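PDB 4ZBY: uracil-DNA glycosylase, which belongs to the uracil-DNA glycosylase superfamily and carries an iron/sulfur cluster together with a bound uracil. Local coordinates for residues A[172-175]-A[176-179]; A[65-68]-A[69-73]. All coordinates share one frame; numbering follows the deposited sequence. Where two conformers were deposited one is given.

Contact 1. Residues A[172-175]-A[176-179]; sequences PNLR and KILE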
ATOM      1  N   PRO A 172      18.325  12.328   1.926  1.00 38.92           N
ATOM      2  CA  PRO A 172      17.876  13.083   3.101  1.00 37.94           C
ATOM      3  C   PRO A 172      16.746  14.058   2.788  1.00 37.60           C
ATOM      4  O   PRO A 172      15.808  14.206   3.583  1.00 37.59           O
ATOM      5  CB  PRO A 172      19.135  13.818   3.539  1.00 41.99           C
ATOM      6  CG  PRO A 172      20.242  12.926   3.091  1.00 42.97           C
ATOM      7  CD  PRO A 172      19.789  12.380   1.773  1.00 42.04           C
ATOM      8  N   ASN A 173      16.817  14.708   1.635  1.00 39.73           N
ATOM      9  CA  ASN A 173      15.774  15.649   1.284  1.00 37.84           C
ATOM     10  C   ASN A 173      14.429  14.989   0.981  1.00 37.29           C
ATOM     11  O   ASN A 173      13.371  15.472   1.404  1.00 35.37           O
ATOM     12  CB  ASN A 173      16.189  16.479   0.095  1.00 42.92           C
ATOM     13  CG  ASN A 173      15.135  17.458  -0.270  1.00 42.79           C
ATOM     14  OD1 ASN A 173      14.976  18.474   0.402  1.00 43.24           O
ATOM     15  ND2 ASN A 173      14.368  17.147  -1.307  1.00 43.26           N
ATOM     16  N   LEU A 174      14.467  13.893   0.235  1.00 35.06           N
ATOM     17  CA  LEU A 174      13.250  13.171  -0.099  1.00 37.17           C
ATOM     18  C   LEU A 174      12.646  12.567   1.161  1.00 34.17           C
ATOM     19  O   LEU A 174      11.427  12.492   1.312  1.00 31.99           O
ATOM     20  CB  LEU A 174      13.542  12.083  -1.129  1.00 41.76           C
ATOM     21  CG  LEU A 174      12.624  12.056  -2.345  1.00 46.15           C
ATOM     22  CD1 LEU A 174      12.395  13.479  -2.844  1.00 50.22           C
ATOM     23  CD2 LEU A 174      13.233  11.182  -3.439  1.00 46.96           C
ATOM     24  N   ARG A 175      13.506  12.151   2.075  1.00 35.30           N
ATOM     25  CA  ARG A 175      13.026  11.650   3.347  1.00 33.66           C
ATOM     26  C   ARG A 175      12.268  12.727   4.111  1.00 30.56           C
ATOM     27  O   ARG A 175      11.212  12.462   4.680  1.00 30.38           O
ATOM     28  CB  ARG A 175      14.168  11.134   4.204  1.00 37.45           C
ATOM     29  CG  ARG A 175      13.646  10.238   5.310  1.00 40.58           C
ATOM     30  CD  ARG A 175      14.722   9.865   6.285  1.00 45.18           C
ATOM     31  NE  ARG A 175      14.175   9.677   7.627  1.00 46.52           N
ATOM     32  CZ  ARG A 175      14.619   8.765   8.484  1.00 46.48           C
ATOM     33  NH1 ARG A 175      14.079   8.664   9.690  1.00 48.25           N
ATOM     34  NH2 ARG A 175      15.601   7.950   8.127  1.00 44.19           N
ATOM     35  N   LYS A 176      12.815  13.940   4.140  1.00 27.57           N
ATOM     36  CA  LYS A 176      12.144  15.011   4.856  1.00 28.69           C
ATOM     37  C   LYS A 176      10.768  15.260   4.259  1.00 27.25           C
ATOM     38  O   LYS A 176       9.812  15.560   4.987  1.00 26.16           O
ATOM     39  CB  LYS A 176      12.994  16.287   4.833  1.00 29.02           C
ATOM     40  CG  LYS A 176      14.033  16.315   5.921  1.00 33.94           C
ATOM     41  CD  LYS A 176      13.360  16.580   7.252  1.00 40.27           C
ATOM     42  CE  LYS A 176      14.308  16.420   8.424  1.00 47.16           C
ATOM     43  NZ  LYS A 176      13.615  16.751   9.703  1.00 49.33           N
ATOM     44  N   ILE A 177      10.661  15.132   2.937  1.00 26.49           N
ATOM     45  CA  ILE A 177       9.382  15.338   2.265  1.00 25.98           C
ATOM     46  C   ILE A 177       8.371  14.257   2.659  1.00 26.77           C
ATOM     47  O   ILE A 177       7.191  14.535   2.900  1.00 24.78           O
ATOM     48  CB  ILE A 177       9.544  15.353   0.743  1.00 30.04           C
ATOM     49  CG1 ILE A 177      10.400  16.558   0.358  1.00 31.74           C
ATOM     50  CG2 ILE A 177       8.175  15.403   0.052  1.00 29.87           C
ATOM     51  CD1 ILE A 177      10.490  16.832  -1.136  1.00 36.06           C
ATOM     52  N   LEU A 178       8.852  13.024   2.718  1.00 26.35           N
ATOM     53  CA  LEU A 178       8.021  11.900   3.122  1.00 25.01           C
ATOM     54  C   LEU A 178       7.557  12.061   4.579  1.00 22.89           C
ATOM     55  O   LEU A 178       6.398  11.813   4.891  1.00 22.14           O
ATOM     56  CB  LEU A 178       8.794  10.590   2.916  1.00 25.99           C
ATOM     57  CG  LEU A 178       8.061   9.280   3.215  1.00 22.25           C
ATOM     58  CD1 LEU A 178       6.819   9.148   2.404  1.00 23.12           C
ATOM     59  CD2 LEU A 178       9.010   8.105   2.890  1.00 24.75           C
ATOM     60  N   GLU A 179       8.441  12.534   5.450  1.00 21.95           N
ATOM     61  CA  GLU A 179       8.082  12.771   6.835  1.00 21.89           C
ATOM     62  C   GLU A 179       7.004  13.829   6.950  1.00 22.09           C
ATOM     63  O   GLU A 179       6.071  13.689   7.734  1.00 21.61           O
ATOM     64  CB  GLU A 179       9.318  13.146   7.656  1.00 25.82           C
ATOM     65  CG  GLU A 179      10.326  11.994   7.710  1.00 33.87           C
ATOM     66  CD  GLU A 179      11.647  12.354   8.368  1.00 40.95           C
ATOM     67  OE1 GLU A 179      11.942  13.560   8.518  1.00 43.87           O
ATOM     68  OE2 GLU A 179      12.395  11.414   8.724  1.00 42.26           O
TER
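The opening turns of helix 172-190 carry an i to i+4 salt bridge between Arg175 and Glu179, one turn apart. Arg175 NE reaches Glu179 OE2 at 2.7 Å with an N-H...O angle of 166°, while NH1 adds a weak bond to the same oxygen at 3.4 Å. OE2 lies close to the guanidinium plane, at its edge, yet the arginine meets it from above the carboxylate; the two flat groups are nearly perpendicular, 89° apart. With CG anti to the backbone N (chi1 -162°), beside the carbonyl carbon, the Arg175 chain runs along the helix toward Glu179, and a bend at chi3 brings NE to OE2. Glu179 OE1 makes a long salt bridge to Lys176 NZ, 3.8 Å. Around the helix, Ile177 CD1 nears Leu174 CD1 at 4.2 Å and Asn173 ND2 at 3.9 Å. Beneath the side chains the backbone is regular, as in Glu179 N to Arg175 O, 2.9 Å. Arg175 also packs on Leu62 and Gln65 of helix 58-71. With one oxygen gripped by arginine, the carboxylate is probably ionised, its charge offset mainly by Arg175 and perhaps in part by the more distant Lys176.

Contact 2. Residues A[65-68]-A[69-73]; sequences QMIK and EILGL
Gln65 sends CG trans to its backbone N (chi1 -180°), while Glu69 has CG trans to its carbonyl carbon (chi1 -61°); both chains then run extended, which brings amide and carboxylate together one turn apart. Gln65 NE2 gives weak hydrogen bonds to both carboxylate oxygens, 3.2 Å to Glu69 OE2 and 3.3 Å to Glu69 OE1. The amide and carboxylate planes stand 85° apart, and the aliphatic CG of Gln65 lies against the carboxylate carbon; the two carboxylate oxygens share the single NE2 nitrogen almost equally, and both bonds are long and weak.

The backbone shows how helix 58-71 ends. Met66 O accepts from two donors: Ile70 N at 2.9 Å, the ordinary helical bond, and Leu71 N at 3.3 Å, the i+5 bond of a pi-type turn. Ile67 O then takes Leu73 N at 3.0 Å, a nearly straight bond from beyond the helix, plus a weak one from Leu71 N. Gly72, the first residue with non-helical torsions, has positive phi and allows this reversal. It carries Leu73 back over Ile67, whose CG2 meets Leu73 CB at 3.8 Å; nearby, Leu73 O receives a CA-H...O contact from Lys68 CA at 3.3 Å. The amine of Lys68 is engaged by a salt bridge to Glu74.

Ile67, Leu71 and Leu73 pack against strand 37-41 through Phe39 and Ile37, while Met66, in one of its two conformers, lies on Leu178, Glu179 and Phe182 of helix 172-190.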
ATOM      1  N   GLN A  65       9.018   2.928  11.151  1.00 20.47           N
ATOM      2  CA  GLN A  65       9.477   4.014  12.001  1.00 23.20           C
ATOM      3  C   GLN A  65       8.614   5.258  11.806  1.00 22.24           C
ATOM      4  O   GLN A  65       8.252   5.908  12.779  1.00 22.12           O
ATOM      5  CB  GLN A  65      10.955   4.340  11.740  1.00 26.89           C
ATOM      6  CG  GLN A  65      11.477   5.472  12.613  1.00 29.26           C
ATOM      7  CD  GLN A  65      12.917   5.846  12.294  1.00 35.99           C
ATOM      8  OE1 GLN A  65      13.509   5.348  11.333  1.00 37.98           O
ATOM      9  NE2 GLN A  65      13.483   6.730  13.100  1.00 40.37           N
ATOM     10  N   MET A  66       8.255   5.583  10.560  0.68 19.97           N
ATOM     11  CA  MET A  66       7.413   6.757  10.329  0.68 19.31           C
ATOM     12  C   MET A  66       6.015   6.543  10.880  0.68 18.24           C
ATOM     13  O   MET A  66       5.414   7.449  11.456  0.68 19.44           O
ATOM     14  CB  MET A  66       7.334   7.107   8.843  0.68 20.04           C
ATOM     15  CG  MET A  66       8.652   7.490   8.286  0.68 21.36           C
ATOM     16  SD  MET A  66       8.466   8.291   6.688  0.68 23.86           S
ATOM     17  CE  MET A  66      10.188   8.614   6.334  0.68 34.66           C
ATOM     18  N   ILE A  67       5.479   5.349  10.682  1.00 15.76           N
ATOM     19  CA  ILE A  67       4.166   5.063  11.212  1.00 16.39           C
ATOM     20  C   ILE A  67       4.172   5.229  12.737  1.00 17.53           C
ATOM     21  O   ILE A  67       3.254   5.832  13.304  1.00 18.13           O
ATOM     22  CB  ILE A  67       3.697   3.657  10.819  1.00 15.81           C
ATOM     23  CG1 ILE A  67       3.415   3.637   9.305  1.00 15.51           C
ATOM     24  CG2 ILE A  67       2.411   3.295  11.566  1.00 17.20           C
ATOM     25  CD1 ILE A  67       3.144   2.250   8.789  1.00 18.51           C
ATOM     26  N   LYS A  68       5.218   4.732  13.390  1.00 17.14           N
ATOM     27  CA  LYS A  68       5.310   4.828  14.838  1.00 19.85           C
ATOM     28  C   LYS A  68       5.590   6.243  15.322  1.00 21.99           C
ATOM     29  O   LYS A  68       4.874   6.754  16.179  1.00 24.23           O
ATOM     30  CB  LYS A  68       6.394   3.876  15.363  1.00 23.30           C
ATOM     31  CG  LYS A  68       6.657   4.039  16.851  1.00 29.04           C
ATOM     32  CD  LYS A  68       5.430   3.681  17.652  1.00 32.80           C
ATOM     33  CE  LYS A  68       5.762   3.653  19.136  1.00 39.81           C
ATOM     34  NZ  LYS A  68       4.602   3.162  19.931  1.00 43.29           N
ATOM     35  N   GLU A  69       6.624   6.888  14.779  1.00 21.64           N
ATOM     36  CA  GLU A  69       7.078   8.153  15.336  1.00 20.86           C
ATOM     37  C   GLU A  69       6.243   9.342  14.889  1.00 21.71           C
ATOM     38  O   GLU A  69       6.081  10.298  15.643  1.00 25.45           O
ATOM     39  CB  GLU A  69       8.542   8.388  14.966  1.00 26.59           C
ATOM     40  CG  GLU A  69       9.440   7.306  15.509  1.00 31.19           C
ATOM     41  CD  GLU A  69      10.896   7.614  15.292  1.00 38.43           C
ATOM     42  OE1 GLU A  69      11.193   8.632  14.633  1.00 39.38           O
ATOM     43  OE2 GLU A  69      11.739   6.835  15.781  1.00 44.47           O
ATOM     44  N   ILE A  70       5.720   9.289  13.666  1.00 21.57           N
ATOM     45  CA  ILE A  70       4.999  10.424  13.126  1.00 20.46           C
ATOM     46  C   ILE A  70       3.481  10.240  13.222  1.00 20.13           C
ATOM     47  O   ILE A  70       2.787  11.182  13.599  1.00 22.14           O
ATOM     48  CB  ILE A  70       5.439  10.709  11.678  1.00 21.49           C
ATOM     49  CG1 ILE A  70       6.937  11.012  11.680  1.00 25.98           C
ATOM     50  CG2 ILE A  70       4.691  11.925  11.102  1.00 21.78           C
ATOM     51  CD1 ILE A  70       7.516  11.192  10.311  1.00 27.15           C
ATOM     52  N   LEU A  71       2.972   9.041  12.946  1.00 18.63           N
ATOM     53  CA  LEU A  71       1.529   8.800  13.074  1.00 19.36           C
ATOM     54  C   LEU A  71       1.120   8.361  14.468  1.00 19.46           C
ATOM     55  O   LEU A  71      -0.049   8.485  14.862  1.00 23.65           O
ATOM     56  CB  LEU A  71       1.053   7.739  12.078  1.00 17.63           C
ATOM     57  CG  LEU A  71       1.377   7.983  10.598  1.00 16.80           C
ATOM     58  CD1 LEU A  71       0.670   6.897   9.795  1.00 18.25           C
ATOM     59  CD2 LEU A  71       0.962   9.369  10.128  1.00 21.05           C
ATOM     60  N   GLY A  72       2.071   7.825  15.219  1.00 19.21           N
ATOM     61  CA  GLY A  72       1.791   7.360  16.559  1.00 21.44           C
ATOM     62  C   GLY A  72       1.070   6.028  16.571  1.00 22.33           C
ATOM     63  O   GLY A  72       0.228   5.796  17.437  1.00 23.46           O
ATOM     64  N   LEU A  73       1.381   5.163  15.604  1.00 18.20           N
ATOM     65  CA  LEU A  73       0.699   3.863  15.487  1.00 18.30           C
ATOM     66  C   LEU A  73       1.658   2.683  15.391  1.00 21.52           C
ATOM     67  O   LEU A  73       2.759   2.808  14.859  1.00 20.54           O
ATOM     68  CB  LEU A  73      -0.210   3.839  14.266  1.00 18.41           C
ATOM     69  CG  LEU A  73      -1.361   4.851  14.230  1.00 17.82           C
ATOM     70  CD1 LEU A  73      -1.857   4.952  12.814  1.00 18.18           C
ATOM     71  CD2 LEU A  73      -2.480   4.440  15.182  1.00 21.40           C
TER

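Overall arrangement
From the N terminus, contact 2 comes first, at the C-terminal end of helix 58-71, and closes no more than the last turns and the reversal to Leu73. The chain then supplies strands 79-82, 117-121, 148-152 and 155-162 and several helices before contact 1 opens helix 172-190, again spanning local turns. The two are in series, neither nesting nor crossing. Far apart in sequence, they meet in space, with centres about 15 Å apart: Glu179 CB packs on Ile70 CD1 at 3.8 Å. Helix 172-190 is thereby joined to helix 58-71, which in turn packs on strand 37-41 of the mixed sheet.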